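Putative cytoplasmic protein (Enterobacter cloacae, PDB 4HFL) probably acts as a type VI secretion effector amidase that cleaves cell-wall peptidoglycan in rival bacteria and is inhibited by its cognate immunity protein Tai4. Local coordinates at residues N26-V31 against V142-G147; E36-L41 against P60-Y65; Y65-C70 against I99-T104; I128-H133 against N148-D153. One frame throughout, in Å; residues are numbered along the deposited sequence.

Contact 1 of 4, residues N26-V31 against V142-G147; sequences NRFKEV and VTLWNG
The Phe-28 ring takes Leu-144 CD1 and Thr-143 OG1 at a slant. The leucine methyl sits nearest the root of the side chain, with CD1 3.8 Å from Phe-28 CB and 4.2 Å from CG. The hydroxyl comes up to the far end of the ring, where Thr-143 OG1 is 3.9 Å from Phe-28 CZ. With CG anti to the backbone N (chi1 -165°), the ring leaves the helix toward strand 138-145, and the Leu-144 side chain runs past it in the opposite sense. Of the other flat groups, Trp-145 has the backbone N of Gly-147 over one face, offset toward the rim. The join is a helix laid on an edge strand: helix 21-30 packs against the outermost strand, 138-145, of the four-stranded antiparallel sheet, and Phe-28 also touches Val-66 of helix 59-69. Thr-143 OG1 has its hydrogen-bond partners in the loop after its strand, Asp-152 the strongest, and that loop also touches Phe-28. On the helix itself, Arg-27 holds Glu-30 side-on in a salt bridge: NE donates to OE1 at 2.8 Å and NH2 to OE2 at 2.6 Å. Both oxygens lie close to the guanidinium plane, yet both nitrogens stand well above the carboxylate plane.

Contact 2 of 4, residues E36-L41 against P60-Y65; sequences EQVGKL and PIRMSY
Val-38 makes the apolar part of this helix-to-helix contact, reaching two neighbouring residues of helix 59-69 with its two methyls. CG1 comes to 4.3 Å from Ile-61 CG2, a loose van der Waals touch. Its CG1 stands anti to the backbone N (chi1 168°), which leaves CG2 for the other neighbour: Val-38 CG2 lies 4.4 Å from Arg-62 NE, approaching the guanidinium at a slant. The Arg-62 chain is nearly straight through chi2 and chi3, and this extension carries its head group up beside the valine although its CB does not point there.

Polar bonds lie around the contact rather than across it. Next to the valine, the Arg-62 guanidinium is spread over three partners: NH2 donates to the carbonyl O of Val-33, NH1 makes a salt bridge with Asp-152, and NE has a weak bond to Val-31 O. Within helix 59-69, Ser-64 OG donates to Pro-60 O at 2.6 Å, while Ser-64 N makes the regular helical bond to the same oxygen at 2.9 Å. The two donors arrive from opposite faces of the carbonyl plane, the hydroxyl tilted 25° out of it. On helix 35-42, Lys-40 NZ bridges to Asp-51.

The direct touches are thus a methyl on a methyl and a methyl on the arginine's NE, and no polar bond joins the two segments. What fixes the arginine is the set of carbonyls in the turn leading into helix 35-42 together with a carboxylate from the loop after strand 138-145, so one cationic group ties both regions to helix 59-69.

Contact 3 of 4, residues Y65-C70 against I99-T104; sequences YVLNYC and IAFLPT
Leu-67 CD1 is the one atom of 65-70 that meets both Phe-101 and Leu-102. It comes in at the edge of the Phe-101 ring, near the ring plane, 3.8 Å from Phe-101 CE2 and almost as close to CD2. The same methyl lies 4.0 Å from Leu-102 CD2, so it is held between an aromatic edge and a leucine branch. Phe-101 reaches it because its CG is anti to the backbone N (chi1 179°), and the leucine and the phenyl run antiparallel past one another.

One shell out, Tyr-80 meets the Phe-101 ring edge-to-face, and Leu-102 continues onto Ile-129 of the sheet. The backbone under Phe-101 is also engaged: Thr-104 OG1 donates to Phe-101 O at 2.6 Å, in the carbonyl plane and on a lone pair. This bond falls where helix 95-106 kinks, since the N of Pro-103 makes no bond to the preceding turn. On the other helix, Asn-68 is held at both ends of its amide, by Arg-90 O and Val-74 N.

The arrangement is plain apolar helix-helix packing: helices 59-69 and 95-106 lie beside each other on the antiparallel sheet, consistent with the papain-like fold of clan CA.

Contact 4 of 4, residues I128-H133 against N148-D153; sequences IIFTGH and NICSDD
Just beyond the place where Phe-130 meets Cys-150 and Asp-153, the OD1 of Asp-152 is gripped by several groups: His-141 NE2, the Thr-143 hydroxyl and the backbone N of Asp-153. The last of these, Asp-153 N to Asp-152 OD1, measures 2.5 Å, shorter than usual for such a bond and to be read with caution; the N-H comes from above the carboxylate plane, 43° out of it. One residue earlier, Ser-151 OG bonds to Thr-143 OG1 and takes the N-H of Leu-144, so two successive loop residues are fastened to strand 138-145.

The contact proper is a sulfur-aromatic one. Cys-150 SG sits at the edge of the Phe-130 ring, 5.2 Å from the centroid and 81° off the ring normal, with the sulfur 4.0 Å from Phe-130 CE2. In Cys-150, SG is turned away from the carbonyl carbon (chi1 -70°), which sends it toward the strand. Phe-130 belongs to an inner strand of the four-stranded antiparallel sheet, and the loop that follows strand 138-145 folds back, bringing Cys-150 to Phe-130 on strand 126-133. The sulfur is tied in turn by the Cys-150 to Cys-154 disulfide, and Phe-130 touches Cys-154 as well, so the ring packs against both halves of the cystine. Asp-153 O is a looser neighbour, 4.4 Å from Phe-130 CE2. One face of the ring carries Ile-128 CG1, offset toward the rim, while Phe-156 meets the ring edge-to-face.

All four contacts are largely buried, and none carries a hydrogen bond from one of its segments to the other. Contacts 2 and 3 share helix 59-69, gripping successive turns of it from helices 35-42 and 95-106. Contacts 1 and 4 both belong to the four-stranded sheet, on neighbouring strands: one lays a helix on the edge strand, the other a disulfide-bearing loop on an inner strand. From contact centre to chain centre, contact 3 is about 7 Å away and purely apolar; contact 4, about 9 Å, adds sulfur and the backbone carbonyl of an exposed aspartate; contact 2, about 11 Å, lies farthest out and rests partly on the partly exposed Arg-62. Contacts 2 and 4 are joined by charge.

Contact 1 of 4, residues N26-V31 against V142-G147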
loop_
_atom_site.group_PDB
_atom_site.type_symbol
_atom_site.label_atom_id
_atom_site.label_comp_id
_atom_site.label_asym_id
_atom_site.label_seq_id
_atom_site.Cartn_x
_atom_site.Cartn_y
_atom_site.Cartn_z
ATOM N N ASN A 26 7.125 -7.168 -8.496
ATOM C CA ASN A 26 7.575 -8.518 -8.143
ATOM C C ASN A 26 7.402 -8.856 -6.661
ATOM O O ASN A 26 6.861 -9.929 -6.302
ATOM C CB ASN A 26 9.040 -8.719 -8.563
ATOM C CG ASN A 26 9.223 -8.740 -10.072
ATOM O OD1 ASN A 26 8.256 -8.884 -10.826
ATOM N ND2 ASN A 26 10.475 -8.618 -10.523
ATOM N N ARG A 27 7.849 -7.948 -5.789
ATOM C CA ARG A 27 7.624 -8.169 -4.351
ATOM C C ARG A 27 6.112 -8.235 -4.013
ATOM O O ARG A 27 5.631 -9.117 -3.243
ATOM C CB ARG A 27 8.345 -7.102 -3.503
ATOM C CG ARG A 27 9.854 -6.936 -3.783
ATOM C CD ARG A 27 10.734 -8.107 -3.241
ATOM N NE ARG A 27 10.629 -9.300 -4.081
ATOM C CZ ARG A 27 11.202 -9.428 -5.272
ATOM N NH1 ARG A 27 11.932 -8.435 -5.772
ATOM N NH2 ARG A 27 11.035 -10.550 -5.971
ATOM N N PHE A 28 5.353 -7.315 -4.607
ATOM C CA PHE A 28 3.907 -7.315 -4.376
ATOM C C PHE A 28 3.305 -8.656 -4.791
ATOM O O PHE A 28 2.503 -9.243 -4.053
ATOM C CB PHE A 28 3.200 -6.173 -5.104
ATOM C CG PHE A 28 1.784 -5.920 -4.601
ATOM C CD1 PHE A 28 1.499 -4.815 -3.816
ATOM C CD2 PHE A 28 0.748 -6.801 -4.909
ATOM C CE1 PHE A 28 0.196 -4.577 -3.347
ATOM C CE2 PHE A 28 -0.552 -6.573 -4.448
ATOM C CZ PHE A 28 -0.824 -5.461 -3.676
ATOM N N LYS A 29 3.685 -9.133 -5.972
ATOM C CA LYS A 29 3.232 -10.438 -6.428
ATOM C C LYS A 29 3.520 -11.456 -5.348
ATOM O O LYS A 29 2.646 -12.266 -5.022
ATOM C CB LYS A 29 3.909 -10.850 -7.746
ATOM C CG LYS A 29 3.184 -10.351 -9.003
ATOM C CD LYS A 29 3.560 -11.179 -10.239
ATOM C CE LYS A 29 2.480 -11.087 -11.319
ATOM N NZ LYS A 29 2.830 -11.856 -12.553
ATOM N N GLU A 30 4.724 -11.393 -4.769
ATOM C CA GLU A 30 5.043 -12.315 -3.668
ATOM C C GLU A 30 4.045 -12.241 -2.510
ATOM O O GLU A 30 3.745 -13.267 -1.887
ATOM C CB GLU A 30 6.466 -12.103 -3.146
ATOM C CG GLU A 30 7.564 -12.566 -4.102
ATOM C CD GLU A 30 8.919 -11.984 -3.748
ATOM O OE1 GLU A 30 9.008 -11.199 -2.779
ATOM O OE2 GLU A 30 9.900 -12.311 -4.439
ATOM N N VAL A 31 3.525 -11.053 -2.199
ATOM C CA VAL A 31 2.477 -11.043 -1.139
ATOM C C VAL A 31 0.994 -10.842 -1.548
ATOM O O VAL A 31 0.168 -10.451 -0.715
ATOM C CB VAL A 31 2.817 -10.075 0.028
ATOM C CG1 VAL A 31 3.983 -10.600 0.822
ATOM C CG2 VAL A 31 3.122 -8.681 -0.509
ATOM N N VAL A 142 -4.052 0.964 -0.847
ATOM C CA VAL A 142 -2.810 1.310 -1.517
ATOM C C VAL A 142 -2.390 0.107 -2.350
ATOM O O VAL A 142 -2.418 -1.026 -1.864
ATOM C CB VAL A 142 -1.721 1.639 -0.490
ATOM C CG1 VAL A 142 -0.413 1.966 -1.194
ATOM C CG2 VAL A 142 -2.159 2.790 0.403
ATOM N N THR A 143 -2.018 0.341 -3.604
ATOM C CA THR A 143 -1.683 -0.789 -4.485
ATOM C C THR A 143 -0.756 -0.308 -5.592
ATOM O O THR A 143 -0.266 0.835 -5.548
ATOM C CB THR A 143 -2.979 -1.458 -5.072
ATOM O OG1 THR A 143 -2.646 -2.680 -5.744
ATOM C CG2 THR A 143 -3.690 -0.522 -6.051
ATOM N N LEU A 144 -0.500 -1.166 -6.574
ATOM C CA LEU A 144 0.303 -0.771 -7.735
ATOM C C LEU A 144 -0.594 -0.770 -8.958
ATOM O O LEU A 144 -1.527 -1.571 -9.035
ATOM C CB LEU A 144 1.450 -1.753 -7.976
ATOM C CG LEU A 144 2.407 -1.977 -6.802
ATOM C CD1 LEU A 144 3.440 -3.032 -7.150
ATOM C CD2 LEU A 144 3.106 -0.686 -6.422
ATOM N N TRP A 145 -0.285 0.108 -9.912
ATOM C CA TRP A 145 -1.055 0.267 -11.149
ATOM C C TRP A 145 -0.084 0.178 -12.324
ATOM O O TRP A 145 0.947 0.837 -12.310
ATOM C CB TRP A 145 -1.760 1.635 -11.122
ATOM C CG TRP A 145 -2.210 2.157 -12.458
ATOM C CD1 TRP A 145 -1.576 3.089 -13.232
ATOM C CD2 TRP A 145 -3.402 1.788 -13.169
ATOM N NE1 TRP A 145 -2.305 3.327 -14.380
ATOM C CE2 TRP A 145 -3.428 2.543 -14.364
ATOM C CE3 TRP A 145 -4.456 0.908 -12.903
ATOM C CZ2 TRP A 145 -4.461 2.429 -15.299
ATOM C CZ3 TRP A 145 -5.480 0.796 -13.828
ATOM C CH2 TRP A 145 -5.469 1.542 -15.018
ATOM N N ASN A 146 -0.394 -0.640 -13.326
ATOM C CA ASN A 146 0.555 -0.874 -14.419
ATOM C C ASN A 146 0.141 -0.206 -15.727
ATOM O O ASN A 146 0.768 -0.436 -16.770
ATOM C CB ASN A 146 0.790 -2.385 -14.648
ATOM C CG ASN A 146 -0.373 -3.062 -15.380
ATOM O OD1 ASN A 146 -1.465 -2.499 -15.504
ATOM N ND2 ASN A 146 -0.141 -4.281 -15.859
ATOM N N GLY A 147 -0.918 0.603 -15.680
ATOM C CA GLY A 147 -1.408 1.259 -16.885
ATOM C C GLY A 147 -2.709 0.645 -17.360
ATOM O O GLY A 147 -3.382 1.202 -18.240
#

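Contact 2 of 4, residues E36-L41 against P60-Y65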
loop_
_atom_site.group_PDB
_atom_site.type_symbol
_atom_site.label_atom_id
_atom_site.label_comp_id
_atom_site.label_asym_id
_atom_site.label_seq_id
_atom_site.Cartn_x
_atom_site.Cartn_y
_atom_site.Cartn_z
ATOM N N GLU A 36 -4.761 -13.636 5.992
ATOM C CA GLU A 36 -4.319 -14.746 6.827
ATOM C C GLU A 36 -3.164 -15.502 6.165
ATOM O O GLU A 36 -2.238 -15.943 6.842
ATOM C CB GLU A 36 -5.489 -15.667 7.227
ATOM C CG GLU A 36 -6.647 -15.760 6.224
ATOM C CD GLU A 36 -7.683 -14.635 6.359
ATOM O OE1 GLU A 36 -8.153 -14.349 7.486
ATOM O OE2 GLU A 36 -8.039 -14.043 5.320
ATOM N N GLN A 37 -3.204 -15.609 4.839
ATOM C CA GLN A 37 -2.094 -16.177 4.071
ATOM C C GLN A 37 -0.843 -15.277 4.107
ATOM O O GLN A 37 0.305 -15.769 4.116
ATOM C CB GLN A 37 -2.534 -16.440 2.625
ATOM C CG GLN A 37 -3.427 -17.664 2.436
ATOM C CD GLN A 37 -2.681 -18.967 2.641
ATOM O OE1 GLN A 37 -2.455 -19.396 3.773
ATOM N NE2 GLN A 37 -2.294 -19.607 1.544
ATOM N N VAL A 38 -1.078 -13.962 4.140
ATOM C CA VAL A 38 -0.011 -12.968 4.284
ATOM C C VAL A 38 0.706 -13.137 5.626
ATOM O O VAL A 38 1.933 -13.050 5.696
ATOM C CB VAL A 38 -0.559 -11.518 4.142
ATOM C CG1 VAL A 38 0.468 -10.494 4.573
ATOM C CG2 VAL A 38 -1.004 -11.241 2.704
ATOM N N GLY A 39 -0.056 -13.382 6.690
ATOM C CA GLY A 39 0.545 -13.642 7.989
ATOM C C GLY A 39 1.272 -14.971 7.995
ATOM O O GLY A 39 2.429 -15.076 8.419
ATOM N N LYS A 40 0.579 -15.989 7.497
ATOM C CA LYS A 40 1.129 -17.323 7.353
ATOM C C LYS A 40 2.417 -17.341 6.530
ATOM O O LYS A 40 3.182 -18.302 6.600
ATOM C CB LYS A 40 0.078 -18.247 6.737
ATOM C CG LYS A 40 -0.763 -19.020 7.766
ATOM C CD LYS A 40 -1.397 -18.142 8.833
ATOM C CE LYS A 40 -1.931 -18.978 9.978
ATOM N NZ LYS A 40 -0.858 -19.333 10.949
ATOM N N LEU A 41 2.654 -16.276 5.763
ATOM C CA LEU A 41 3.892 -16.143 4.988
ATOM C C LEU A 41 4.968 -15.315 5.699
ATOM O O LEU A 41 6.115 -15.742 5.816
ATOM C CB LEU A 41 3.605 -15.515 3.624
ATOM C CG LEU A 41 4.881 -15.159 2.868
ATOM C CD1 LEU A 41 5.299 -16.313 1.997
ATOM C CD2 LEU A 41 4.721 -13.899 2.044
ATOM N N PRO A 60 -1.680 -2.486 4.199
ATOM C CA PRO A 60 -0.475 -1.790 4.682
ATOM C C PRO A 60 0.692 -2.731 4.968
ATOM O O PRO A 60 1.854 -2.304 4.898
ATOM C CB PRO A 60 -0.955 -1.122 5.983
ATOM C CG PRO A 60 -2.166 -1.951 6.419
ATOM C CD PRO A 60 -2.815 -2.356 5.142
ATOM N N ILE A 61 0.393 -3.995 5.271
ATOM C CA ILE A 61 1.435 -4.985 5.545
ATOM C C ILE A 61 2.121 -5.392 4.243
ATOM O O ILE A 61 3.355 -5.472 4.172
ATOM C CB ILE A 61 0.859 -6.226 6.270
ATOM C CG1 ILE A 61 -0.063 -5.793 7.416
ATOM C CG2 ILE A 61 1.984 -7.129 6.789
ATOM C CD1 ILE A 61 -0.818 -6.941 8.092
ATOM N N ARG A 62 1.310 -5.648 3.217
ATOM C CA ARG A 62 1.801 -5.900 1.868
ATOM C C ARG A 62 2.711 -4.764 1.441
ATOM O O ARG A 62 3.862 -4.983 1.044
ATOM C CB ARG A 62 0.637 -5.938 0.877
ATOM C CG ARG A 62 -0.217 -7.195 0.897
ATOM C CD ARG A 62 -1.077 -7.242 -0.366
ATOM N NE ARG A 62 -2.181 -8.187 -0.242
ATOM C CZ ARG A 62 -3.462 -7.839 -0.174
ATOM N NH1 ARG A 62 -3.807 -6.558 -0.227
ATOM N NH2 ARG A 62 -4.402 -8.771 -0.050
ATOM N N MET A 63 2.188 -3.542 1.511
ATOM C CA MET A 63 2.972 -2.386 1.057
ATOM C C MET A 63 4.249 -2.162 1.874
ATOM O O MET A 63 5.268 -1.676 1.351
ATOM C CB MET A 63 2.099 -1.139 1.077
ATOM C CG MET A 63 1.024 -1.143 0.003
ATOM S SD MET A 63 1.602 -1.413 -1.706
ATOM C CE MET A 63 3.023 -0.306 -1.811
ATOM N N SER A 64 4.190 -2.516 3.158
ATOM C CA SER A 64 5.378 -2.475 4.015
ATOM C C SER A 64 6.408 -3.470 3.519
ATOM O O SER A 64 7.608 -3.166 3.498
ATOM C CB SER A 64 5.005 -2.789 5.471
ATOM O OG SER A 64 4.153 -1.781 6.001
ATOM N N TYR A 65 5.955 -4.663 3.122
ATOM C CA TYR A 65 6.881 -5.676 2.585
ATOM C C TYR A 65 7.531 -5.163 1.288
ATOM O O TYR A 65 8.766 -5.249 1.102
ATOM C CB TYR A 65 6.155 -7.015 2.358
ATOM C CG TYR A 65 6.965 -8.050 1.594
ATOM C CD1 TYR A 65 7.842 -8.898 2.254
ATOM C CD2 TYR A 65 6.842 -8.185 0.213
ATOM C CE1 TYR A 65 8.582 -9.841 1.568
ATOM C CE2 TYR A 65 7.594 -9.129 -0.489
ATOM C CZ TYR A 65 8.458 -9.955 0.196
ATOM O OH TYR A 65 9.208 -10.905 -0.484
#

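Contact 3 of 4, residues Y65-C70 against I99-T104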
loop_
_atom_site.group_PDB
_atom_site.type_symbol
_atom_site.label_atom_id
_atom_site.label_comp_id
_atom_site.label_asym_id
_atom_site.label_seq_id
_atom_site.Cartn_x
_atom_site.Cartn_y
_atom_site.Cartn_z
ATOM N N TYR A 65 5.955 -4.663 3.122
ATOM C CA TYR A 65 6.881 -5.676 2.585
ATOM C C TYR A 65 7.531 -5.163 1.288
ATOM O O TYR A 65 8.766 -5.249 1.102
ATOM C CB TYR A 65 6.155 -7.015 2.358
ATOM C CG TYR A 65 6.965 -8.050 1.594
ATOM C CD1 TYR A 65 7.842 -8.898 2.254
ATOM C CD2 TYR A 65 6.842 -8.185 0.213
ATOM C CE1 TYR A 65 8.582 -9.841 1.568
ATOM C CE2 TYR A 65 7.594 -9.129 -0.489
ATOM C CZ TYR A 65 8.458 -9.955 0.196
ATOM O OH TYR A 65 9.208 -10.905 -0.484
ATOM N N VAL A 66 6.702 -4.611 0.397
ATOM C CA VAL A 66 7.214 -4.053 -0.861
ATOM C C VAL A 66 8.274 -2.990 -0.607
ATOM O O VAL A 66 9.372 -3.049 -1.174
ATOM C CB VAL A 66 6.067 -3.459 -1.732
ATOM C CG1 VAL A 66 6.624 -2.617 -2.878
ATOM C CG2 VAL A 66 5.183 -4.583 -2.268
ATOM N N LEU A 67 7.946 -2.012 0.233
ATOM C CA LEU A 67 8.891 -0.931 0.521
ATOM C C LEU A 67 10.164 -1.460 1.177
ATOM O O LEU A 67 11.253 -1.046 0.813
ATOM C CB LEU A 67 8.255 0.129 1.406
ATOM C CG LEU A 67 7.117 0.925 0.756
ATOM C CD1 LEU A 67 6.472 1.840 1.767
ATOM C CD2 LEU A 67 7.652 1.729 -0.398
ATOM N N ASN A 68 10.027 -2.388 2.124
ATOM C CA ASN A 68 11.181 -2.932 2.842
ATOM C C ASN A 68 12.133 -3.618 1.907
ATOM O O ASN A 68 13.355 -3.492 2.045
ATOM C CB ASN A 68 10.739 -3.946 3.920
ATOM C CG ASN A 68 10.356 -3.281 5.237
ATOM O OD1 ASN A 68 10.962 -2.280 5.645
ATOM N ND2 ASN A 68 9.342 -3.837 5.911
ATOM N N TYR A 69 11.587 -4.372 0.958
ATOM C CA TYR A 69 12.478 -5.152 0.101
ATOM C C TYR A 69 12.897 -4.437 -1.182
ATOM O O TYR A 69 13.705 -4.953 -1.957
ATOM C CB TYR A 69 11.913 -6.556 -0.126
ATOM C CG TYR A 69 12.102 -7.414 1.106
ATOM C CD1 TYR A 69 13.213 -8.229 1.243
ATOM C CD2 TYR A 69 11.189 -7.375 2.150
ATOM C CE1 TYR A 69 13.400 -9.008 2.385
ATOM C CE2 TYR A 69 11.362 -8.147 3.288
ATOM C CZ TYR A 69 12.468 -8.959 3.400
ATOM O OH TYR A 69 12.632 -9.717 4.542
ATOM N N CYS A 70 12.375 -3.225 -1.374
ATOM C CA CYS A 70 12.799 -2.372 -2.482
ATOM C C CYS A 70 13.740 -1.266 -1.990
ATOM O O CYS A 70 14.104 -0.366 -2.744
ATOM C CB CYS A 70 11.585 -1.766 -3.197
ATOM S SG CYS A 70 10.727 -2.967 -4.232
ATOM N N ILE A 99 -0.429 5.503 4.023
ATOM C CA ILE A 99 -0.846 6.639 3.209
ATOM C C ILE A 99 -0.076 7.903 3.595
ATOM O O ILE A 99 0.406 8.627 2.723
ATOM C CB ILE A 99 -2.386 6.849 3.292
ATOM C CG1 ILE A 99 -3.113 5.735 2.511
ATOM C CG2 ILE A 99 -2.775 8.193 2.751
ATOM C CD1 ILE A 99 -4.657 5.797 2.575
ATOM N N ALA A 100 0.057 8.165 4.895
ATOM C CA ALA A 100 0.853 9.309 5.366
ATOM C C ALA A 100 2.349 9.133 5.091
ATOM O O ALA A 100 3.056 10.087 4.771
ATOM C CB ALA A 100 0.605 9.543 6.845
ATOM N N PHE A 101 2.828 7.897 5.199
ATOM C CA PHE A 101 4.240 7.603 5.054
ATOM C C PHE A 101 4.748 7.845 3.642
ATOM O O PHE A 101 5.841 8.382 3.458
ATOM C CB PHE A 101 4.505 6.157 5.445
ATOM C CG PHE A 101 5.943 5.741 5.303
ATOM C CD1 PHE A 101 6.957 6.468 5.916
ATOM C CD2 PHE A 101 6.280 4.608 4.574
ATOM C CE1 PHE A 101 8.292 6.076 5.794
ATOM C CE2 PHE A 101 7.616 4.202 4.450
ATOM C CZ PHE A 101 8.618 4.937 5.058
ATOM N N LEU A 102 3.968 7.434 2.647
ATOM C CA LEU A 102 4.448 7.477 1.263
ATOM C C LEU A 102 5.029 8.825 0.766
ATOM O O LEU A 102 6.122 8.845 0.190
ATOM C CB LEU A 102 3.376 6.920 0.314
ATOM C CG LEU A 102 3.311 5.397 0.440
ATOM C CD1 LEU A 102 2.041 4.833 -0.184
ATOM C CD2 LEU A 102 4.555 4.787 -0.217
ATOM N N PRO A 103 4.317 9.951 0.973
ATOM C CA PRO A 103 4.928 11.187 0.461
ATOM C C PRO A 103 6.231 11.584 1.184
ATOM O O PRO A 103 7.077 12.266 0.600
ATOM C CB PRO A 103 3.834 12.243 0.684
ATOM C CG PRO A 103 2.952 11.676 1.748
ATOM C CD PRO A 103 2.963 10.188 1.510
ATOM N N THR A 104 6.412 11.139 2.423
ATOM C CA THR A 104 7.615 11.517 3.171
ATOM C C THR A 104 8.857 10.862 2.605
ATOM O O THR A 104 9.968 11.303 2.892
ATOM C CB THR A 104 7.508 11.155 4.661
ATOM O OG1 THR A 104 7.649 9.738 4.820
ATOM C CG2 THR A 104 6.154 11.602 5.223
#

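Contact 4 of 4, residues I128-H133 against N148-D153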
loop_
_atom_site.group_PDB
_atom_site.type_symbol
_atom_site.label_atom_id
_atom_site.label_comp_id
_atom_site.label_asym_id
_atom_site.label_seq_id
_atom_site.Cartn_x
_atom_site.Cartn_y
_atom_site.Cartn_z
ATOM N N ILE A 128 -0.293 3.628 -6.363
ATOM C CA ILE A 128 -1.536 4.395 -6.334
ATOM C C ILE A 128 -2.304 4.191 -5.014
ATOM O O ILE A 128 -2.395 3.069 -4.505
ATOM C CB ILE A 128 -2.411 4.093 -7.594
ATOM C CG1 ILE A 128 -3.508 5.143 -7.774
ATOM C CG2 ILE A 128 -3.007 2.677 -7.543
ATOM C CD1 ILE A 128 -4.200 5.038 -9.137
ATOM N N ILE A 129 -2.822 5.287 -4.458
ATOM C CA ILE A 129 -3.642 5.260 -3.246
ATOM C C ILE A 129 -5.056 5.729 -3.580
ATOM O O ILE A 129 -5.242 6.846 -4.076
ATOM C CB ILE A 129 -3.127 6.267 -2.190
ATOM C CG1 ILE A 129 -1.687 5.961 -1.763
ATOM C CG2 ILE A 129 -4.071 6.319 -0.981
ATOM C CD1 ILE A 129 -1.099 7.058 -0.875
ATOM N N PHE A 130 -6.048 4.904 -3.258
ATOM C CA PHE A 130 -7.449 5.255 -3.439
ATOM C C PHE A 130 -8.030 5.530 -2.066
ATOM O O PHE A 130 -7.992 4.662 -1.221
ATOM C CB PHE A 130 -8.210 4.058 -4.013
ATOM C CG PHE A 130 -7.731 3.611 -5.368
ATOM C CD1 PHE A 130 -8.094 4.304 -6.514
ATOM C CD2 PHE A 130 -6.931 2.482 -5.495
ATOM C CE1 PHE A 130 -7.667 3.878 -7.766
ATOM C CE2 PHE A 130 -6.509 2.051 -6.741
ATOM C CZ PHE A 130 -6.876 2.752 -7.881
ATOM N N THR A 131 -8.598 6.709 -1.823
ATOM C CA THR A 131 -9.250 6.928 -0.531
ATOM C C THR A 131 -10.705 7.241 -0.738
ATOM O O THR A 131 -11.104 7.643 -1.823
ATOM C CB THR A 131 -8.621 8.068 0.259
ATOM O OG1 THR A 131 -8.586 9.230 -0.572
ATOM C CG2 THR A 131 -7.196 7.696 0.692
ATOM N N GLY A 132 -11.503 7.044 0.304
ATOM C CA GLY A 132 -12.922 7.310 0.208
ATOM C C GLY A 132 -13.603 7.002 1.522
ATOM O O GLY A 132 -13.026 7.196 2.602
ATOM N N HIS A 133 -14.843 6.540 1.459
ATOM C CA HIS A 133 -15.534 6.207 2.692
ATOM C C HIS A 133 -16.452 5.012 2.505
ATOM O O HIS A 133 -16.899 4.717 1.395
ATOM C CB HIS A 133 -16.329 7.413 3.210
ATOM C CG HIS A 133 -17.318 7.950 2.226
ATOM N ND1 HIS A 133 -18.569 7.400 2.051
ATOM C CD2 HIS A 133 -17.238 8.985 1.355
ATOM C CE1 HIS A 133 -19.219 8.075 1.118
ATOM N NE2 HIS A 133 -18.429 9.037 0.674
ATOM N N ASN A 148 -3.072 -0.500 -16.775
ATOM C CA ASN A 148 -4.284 -1.220 -17.188
ATOM C C ASN A 148 -4.970 -1.942 -16.029
ATOM O O ASN A 148 -6.215 -1.984 -15.941
ATOM C CB ASN A 148 -3.959 -2.202 -18.328
ATOM C CG ASN A 148 -5.198 -2.737 -19.017
ATOM O OD1 ASN A 148 -6.246 -2.074 -19.074
ATOM N ND2 ASN A 148 -5.091 -3.951 -19.544
ATOM N N ILE A 149 -4.162 -2.522 -15.144
ATOM C CA ILE A 149 -4.691 -3.219 -13.970
ATOM C C ILE A 149 -3.976 -2.777 -12.688
ATOM O O ILE A 149 -2.888 -2.204 -12.731
ATOM C CB ILE A 149 -4.560 -4.756 -14.102
ATOM C CG1 ILE A 149 -3.105 -5.157 -14.294
ATOM C CG2 ILE A 149 -5.409 -5.270 -15.257
ATOM C CD1 ILE A 149 -2.821 -6.655 -14.022
ATOM N N CYS A 150 -4.592 -3.061 -11.551
ATOM C CA CYS A 150 -3.910 -2.949 -10.265
ATOM C C CYS A 150 -3.352 -4.300 -9.858
ATOM O O CYS A 150 -3.831 -5.328 -10.334
ATOM C CB CYS A 150 -4.856 -2.434 -9.188
ATOM S SG CYS A 150 -5.313 -0.710 -9.429
ATOM N N SER A 151 -2.331 -4.304 -8.998
ATOM C CA SER A 151 -1.698 -5.555 -8.577
ATOM C C SER A 151 -2.618 -6.393 -7.700
ATOM O O SER A 151 -2.411 -7.598 -7.546
ATOM C CB SER A 151 -0.366 -5.296 -7.867
ATOM O OG SER A 151 -0.470 -4.249 -6.922
ATOM N N ASP A 152 -3.631 -5.764 -7.112
ATOM C CA ASP A 152 -4.675 -6.545 -6.451
ATOM C C ASP A 152 -6.083 -6.110 -6.869
ATOM O O ASP A 152 -6.734 -6.802 -7.653
ATOM C CB ASP A 152 -4.488 -6.634 -4.920
ATOM C CG ASP A 152 -4.479 -5.273 -4.218
ATOM O OD1 ASP A 152 -4.664 -4.205 -4.854
ATOM O OD2 ASP A 152 -4.310 -5.282 -2.986
ATOM N N ASP A 153 -6.548 -4.978 -6.356
ATOM C CA ASP A 153 -7.827 -4.434 -6.800
ATOM C C ASP A 153 -7.732 -2.919 -6.931
ATOM O O ASP A 153 -7.155 -2.250 -6.068
ATOM C CB ASP A 153 -8.955 -4.807 -5.830
ATOM C CG ASP A 153 -9.251 -6.301 -5.810
ATOM O OD1 ASP A 153 -8.767 -6.989 -4.887
ATOM O OD2 ASP A 153 -9.973 -6.791 -6.708
#